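PDB 3FHL: putative oxidoreductase from Bacteroides fragilis NCTC 9343, which probably acts as a nucleotide-dependent oxidoreductase of the Gfo/Idh/MocA family, with an NAD-binding Rossmann domain and a C-terminal alpha/beta domain. Local coordinates for residues C[9-14]-C[70-75]; C[148-153]-C[245-250]. All blocks are in the same frame, centred on the assembly; numbering follows the deposited sequence.

Contact 1: residues C[9-14]-C[70-75]; sequences GLAAFG and VVNTPD
V70 N donates to G9 O at 2.9 Å, and the N-H points almost straight at the acceptor (171°). A11 N donates back to V70 O at 3.0 Å, with more bend. These two bonds enclose L10, which pairs with V70 as a parallel bridge. Strand 6-10 ends at L10, and beyond the A11 bond the link is made by a side chain. The amide of N72 reaches across, and its ND2 donates to A12 O at 3.1 Å. It meets that oxygen from above the carbonyl plane, 36° out of it. ND2 also bonds S16 OG, at the start of helix 15-27, so the amide is tied to the turn and to the helix. OD1 of the same amide lies 2.9 Å from A12 N. The first torsion of N72 sets CG between the backbone N and the carbonyl carbon (chi1 65°), which brings the amide to the turn at A12.

L10 crosses the N72 side chain at about a right angle. Its CD1 touches the amide and also packs 3.8 Å from V70 CG1. H21 and A22 of helix 15-27 cover L10 further. On the loop side, T73 turns its methyl CG2 to A11, 3.7 Å from A11 CB. Its hydroxyl is hydrogen-bonded to T77 OG1.

Strands 6-10 and 68-71 are neighbours at the centre of the parallel sheet, flanked by 31-37 and 91-95. Their C-terminal ends, with the turn 11-14 leading into helix 15-27, form the part of a Rossmann fold where the dinucleotide is generally bound.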
loop_
_atom_site.group_PDB
_atom_site.type_symbol
_atom_site.label_atom_id
_atom_site.label_comp_id
_atom_site.label_asym_id
_atom_site.label_seq_id
_atom_site.Cartn_x
_atom_site.Cartn_y
_atom_site.Cartn_z
ATOM N N GLY C 9 -18.187 19.745 33.077
ATOM C CA GLY C 9 -16.927 19.754 33.811
ATOM C C GLY C 9 -15.800 19.127 32.991
ATOM O O GLY C 9 -15.938 18.021 32.469
ATOM N N LEU C 10 -14.688 19.844 32.881
ATOM C CA LEU C 10 -13.518 19.373 32.134
ATOM C C LEU C 10 -12.454 18.909 33.124
ATOM O O LEU C 10 -12.022 19.682 33.981
ATOM C CB LEU C 10 -12.993 20.490 31.218
ATOM C CG LEU C 10 -11.836 20.199 30.239
ATOM C CD1 LEU C 10 -12.141 19.013 29.323
ATOM C CD2 LEU C 10 -11.467 21.445 29.430
ATOM N N ALA C 11 -12.040 17.645 33.005
ATOM C CA ALA C 11 -11.171 17.006 34.007
ATOM C C ALA C 11 -9.710 17.468 33.998
ATOM O O ALA C 11 -9.005 17.272 34.982
ATOM C CB ALA C 11 -11.251 15.488 33.896
ATOM N N ALA C 12 -9.260 18.087 32.905
ATOM C CA ALA C 12 -7.874 18.582 32.817
ATOM C C ALA C 12 -7.709 19.732 31.823
ATOM O O ALA C 12 -8.395 19.790 30.794
ATOM C CB ALA C 12 -6.904 17.432 32.477
ATOM N N PHE C 13 -6.802 20.650 32.131
ATOM C CA PHE C 13 -6.480 21.719 31.193
ATOM C C PHE C 13 -5.043 21.577 30.664
ATOM O O PHE C 13 -4.315 22.564 30.509
ATOM C CB PHE C 13 -6.732 23.092 31.828
ATOM C CG PHE C 13 -7.002 24.193 30.830
ATOM C CD1 PHE C 13 -8.149 24.171 30.039
ATOM C CD2 PHE C 13 -6.122 25.269 30.712
ATOM C CE1 PHE C 13 -8.411 25.202 29.128
ATOM C CE2 PHE C 13 -6.365 26.298 29.802
ATOM C CZ PHE C 13 -7.518 26.266 29.009
ATOM N N GLY C 14 -4.649 20.336 30.367
ATOM C CA GLY C 14 -3.408 20.065 29.637
ATOM C C GLY C 14 -3.649 20.300 28.154
ATOM O O GLY C 14 -4.625 20.971 27.788
ATOM N N VAL C 70 -16.032 15.495 31.065
ATOM C CA VAL C 70 -15.065 15.082 30.052
ATOM C C VAL C 70 -13.795 14.611 30.753
ATOM O O VAL C 70 -13.059 15.419 31.345
ATOM C CB VAL C 70 -14.760 16.231 29.061
ATOM C CG1 VAL C 70 -13.715 15.792 28.012
ATOM C CG2 VAL C 70 -16.044 16.687 28.365
ATOM N N VAL C 71 -13.554 13.302 30.694
ATOM C CA VAL C 71 -12.394 12.671 31.342
ATOM C C VAL C 71 -11.190 12.698 30.377
ATOM O O VAL C 71 -11.084 11.877 29.455
ATOM C CB VAL C 71 -12.749 11.233 31.852
ATOM C CG1 VAL C 71 -11.540 10.499 32.463
ATOM C CG2 VAL C 71 -13.878 11.305 32.882
ATOM N N ASN C 72 -10.309 13.674 30.578
ATOM C CA ASN C 72 -9.137 13.848 29.713
ATOM C C ASN C 72 -7.852 14.003 30.534
ATOM O O ASN C 72 -6.933 14.738 30.163
ATOM C CB ASN C 72 -9.347 15.038 28.775
ATOM C CG ASN C 72 -9.449 16.355 29.515
ATOM O OD1 ASN C 72 -9.992 16.423 30.615
ATOM N ND2 ASN C 72 -8.904 17.401 28.927
ATOM N N THR C 73 -7.824 13.293 31.659
ATOM C CA THR C 73 -6.712 13.277 32.609
ATOM C C THR C 73 -5.629 12.273 32.144
ATOM O O THR C 73 -5.827 11.618 31.113
ATOM C CB THR C 73 -7.252 12.897 34.006
ATOM O OG1 THR C 73 -8.195 11.826 33.884
ATOM C CG2 THR C 73 -7.929 14.076 34.659
ATOM N N PRO C 74 -4.475 12.160 32.871
ATOM C CA PRO C 74 -3.477 11.134 32.500
ATOM C C PRO C 74 -4.034 9.714 32.450
ATOM O O PRO C 74 -4.938 9.372 33.219
ATOM C CB PRO C 74 -2.428 11.245 33.612
ATOM C CG PRO C 74 -2.519 12.656 34.058
ATOM C CD PRO C 74 -3.991 12.960 34.020
ATOM N N ASP C 75 -3.466 8.911 31.549
ATOM C CA ASP C 75 -4.013 7.619 31.111
ATOM C C ASP C 75 -4.416 6.624 32.207
ATOM O O ASP C 75 -5.414 5.913 32.054
ATOM C CB ASP C 75 -3.032 6.923 30.151
ATOM C CG ASP C 75 -2.601 7.808 28.974
ATOM O OD1 ASP C 75 -3.063 8.970 28.861
ATOM O OD2 ASP C 75 -1.793 7.323 28.148
#

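Contact 2: residues C[148-153]-C[245-250]; sequences EYESTF and ALHGTL
A245 pairs with E150 across two antiparallel strands, and the two backbones exchange a pair of hydrogen bonds. A245 N donates to E150 O at 3.0 Å, and E150 N donates to A245 O at 2.9 Å. The E150 chain runs extended past the small A245 side chain, with E150 OE1 4.0 Å from A245 CB.

L246 faces the other side of the sheet, with Y149 as its non-hydrogen-bonded partner. The two side chains run side by side and point the same way. L246 CG is 3.9 Å from Y149 CD1, and both methyls of L246 also approach that ring atom. L246 CA lies 3.3 Å from E148 O, a CA-H...O contact beside the regular backbone bonds.

H247 returns to the side of A245 and forms the next hydrogen-bonded pair, with E148. H247 N donates to E148 O at 3.0 Å, and E148 N donates to H247 O. CG of H247 lies anti to the carbonyl carbon (chi1 -64°), which sets the ring alongside the E148 chain. The E148 carboxylate is turned 58° from the ring plane, with E148 OE1 3.6 Å from H247 CD2. E150 OE2 meets the ring at its edge, 3.7 Å from H247 CD2. The ring is held at both nitrogens: ND1 bonds S252 OG, and NE2 bonds E241 OE2 of the second subunit. K232 of that subunit forms salt bridges with both E148 and E150, so two carboxylates share one lysine and their negative charge is probably offset there.

Strand 146-154 lies between 244-248 and 228-234 in the mixed sheet. Helices 129-139 and 180-191 pack on the Y149 and L246 face, where F191 meets the Y149 ring edge-to-face. The second subunit packs on the E148, E150 and H247 face.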
loop_
_atom_site.group_PDB
_atom_site.type_symbol
_atom_site.label_atom_id
_atom_site.label_comp_id
_atom_site.label_asym_id
_atom_site.label_seq_id
_atom_site.Cartn_x
_atom_site.Cartn_y
_atom_site.Cartn_z
ATOM N N GLU C 148 -12.501 -0.700 -3.590
ATOM C CA GLU C 148 -11.269 -0.642 -2.813
ATOM C C GLU C 148 -11.155 0.640 -2.001
ATOM O O GLU C 148 -11.499 1.708 -2.484
ATOM C CB GLU C 148 -10.034 -0.799 -3.728
ATOM C CG GLU C 148 -8.701 -0.746 -2.970
ATOM C CD GLU C 148 -7.504 -1.267 -3.761
ATOM O OE1 GLU C 148 -7.470 -1.073 -5.000
ATOM O OE2 GLU C 148 -6.595 -1.853 -3.121
ATOM N N TYR C 149 -10.652 0.504 -0.776
ATOM C CA TYR C 149 -10.509 1.606 0.162
ATOM C C TYR C 149 -9.127 1.493 0.769
ATOM O O TYR C 149 -8.801 0.488 1.417
ATOM C CB TYR C 149 -11.569 1.447 1.265
ATOM C CG TYR C 149 -11.496 2.399 2.444
ATOM C CD1 TYR C 149 -12.130 3.648 2.392
ATOM C CD2 TYR C 149 -10.843 2.031 3.623
ATOM C CE1 TYR C 149 -12.112 4.499 3.480
ATOM C CE2 TYR C 149 -10.805 2.876 4.721
ATOM C CZ TYR C 149 -11.453 4.109 4.646
ATOM O OH TYR C 149 -11.416 4.949 5.722
ATOM N N GLU C 150 -8.326 2.527 0.560
ATOM C CA GLU C 150 -6.989 2.611 1.136
ATOM C C GLU C 150 -6.892 3.853 1.975
ATOM O O GLU C 150 -7.254 4.944 1.524
ATOM C CB GLU C 150 -5.933 2.676 0.040
ATOM C CG GLU C 150 -5.901 1.419 -0.835
ATOM C CD GLU C 150 -5.217 1.644 -2.163
ATOM O OE1 GLU C 150 -4.091 2.191 -2.197
ATOM O OE2 GLU C 150 -5.813 1.267 -3.183
ATOM N N SER C 151 -6.381 3.700 3.185
ATOM C CA SER C 151 -6.285 4.824 4.100
ATOM C C SER C 151 -4.913 4.757 4.766
ATOM O O SER C 151 -4.561 3.754 5.377
ATOM C CB SER C 151 -7.447 4.754 5.121
ATOM O OG SER C 151 -7.268 5.634 6.219
ATOM N N THR C 152 -4.134 5.828 4.643
ATOM C CA THR C 152 -2.749 5.830 5.081
ATOM C C THR C 152 -2.356 7.118 5.783
ATOM O O THR C 152 -2.685 8.193 5.294
ATOM C CB THR C 152 -1.787 5.695 3.851
ATOM O OG1 THR C 152 -2.112 4.517 3.116
ATOM C CG2 THR C 152 -0.285 5.677 4.259
ATOM N N PHE C 153 -1.655 7.009 6.915
ATOM C CA PHE C 153 -0.937 8.155 7.481
ATOM C C PHE C 153 0.559 8.106 7.166
ATOM O O PHE C 153 1.331 7.375 7.798
ATOM C CB PHE C 153 -1.124 8.260 8.999
ATOM C CG PHE C 153 -2.376 8.971 9.427
ATOM C CD1 PHE C 153 -2.723 10.209 8.883
ATOM C CD2 PHE C 153 -3.196 8.417 10.412
ATOM C CE1 PHE C 153 -3.877 10.870 9.297
ATOM C CE2 PHE C 153 -4.357 9.075 10.831
ATOM C CZ PHE C 153 -4.696 10.297 10.273
ATOM N N ALA C 245 -7.133 6.621 -0.910
ATOM C CA ALA C 245 -7.313 6.282 -2.315
ATOM C C ALA C 245 -8.469 5.318 -2.351
ATOM O O ALA C 245 -8.404 4.254 -1.753
ATOM C CB ALA C 245 -6.053 5.639 -2.910
ATOM N N LEU C 246 -9.536 5.719 -3.025
ATOM C CA LEU C 246 -10.711 4.873 -3.157
ATOM C C LEU C 246 -10.921 4.590 -4.622
ATOM O O LEU C 246 -10.692 5.458 -5.446
ATOM C CB LEU C 246 -11.947 5.571 -2.571
ATOM C CG LEU C 246 -12.124 5.486 -1.048
ATOM C CD1 LEU C 246 -11.171 6.387 -0.322
ATOM C CD2 LEU C 246 -13.549 5.877 -0.694
ATOM N N HIS C 247 -11.365 3.376 -4.934
ATOM C CA HIS C 247 -11.569 2.988 -6.321
ATOM C C HIS C 247 -12.928 2.352 -6.425
ATOM O O HIS C 247 -13.291 1.534 -5.592
ATOM C CB HIS C 247 -10.469 1.995 -6.789
ATOM C CG HIS C 247 -9.086 2.583 -6.788
ATOM N ND1 HIS C 247 -8.724 3.630 -7.607
ATOM C CD2 HIS C 247 -7.990 2.288 -6.051
ATOM C CE1 HIS C 247 -7.469 3.964 -7.366
ATOM N NE2 HIS C 247 -6.996 3.159 -6.431
ATOM N N GLY C 248 -13.676 2.733 -7.454
ATOM C CA GLY C 248 -14.958 2.104 -7.731
ATOM C C GLY C 248 -15.074 1.731 -9.188
ATOM O O GLY C 248 -14.130 1.943 -9.972
ATOM N N THR C 249 -16.227 1.182 -9.557
ATOM C CA THR C 249 -16.501 0.780 -10.948
ATOM C C THR C 249 -16.442 1.943 -11.938
ATOM O O THR C 249 -16.042 1.763 -13.085
ATOM C CB THR C 249 -17.871 0.050 -11.089
ATOM O OG1 THR C 249 -18.926 0.863 -10.532
ATOM C CG2 THR C 249 -17.828 -1.287 -10.355
ATOM N N LEU C 250 -16.816 3.135 -11.482
ATOM C CA LEU C 250 -16.905 4.300 -12.354
ATOM C C LEU C 250 -15.717 5.244 -12.224
ATOM O O LEU C 250 -15.505 6.118 -13.071
ATOM C CB LEU C 250 -18.211 5.083 -12.083
ATOM C CG LEU C 250 -19.534 4.431 -12.527
ATOM C CD1 LEU C 250 -20.710 5.393 -12.327
ATOM C CD2 LEU C 250 -19.467 3.988 -13.983
#

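How the contacts relate
Contact 1 and contact 2 each join neighbouring strands, but in different domains of the chain. Contact 1 is a parallel pair in the Rossmann sheet; contact 2 is an antiparallel pair in the mixed sheet of the C-terminal domain. They follow one another in sequence and lie on opposite sides of the chain's centre. Their centres are 36 Å apart, and their nearest atoms are about 18 Å apart, so they do not touch. Contact 1 lies at the C-terminal edge of the parallel sheet, where the dinucleotide probably binds. Contact 2 lies on the sheet that meets the second subunit, whereas no other chain of the assembly touches contact 1.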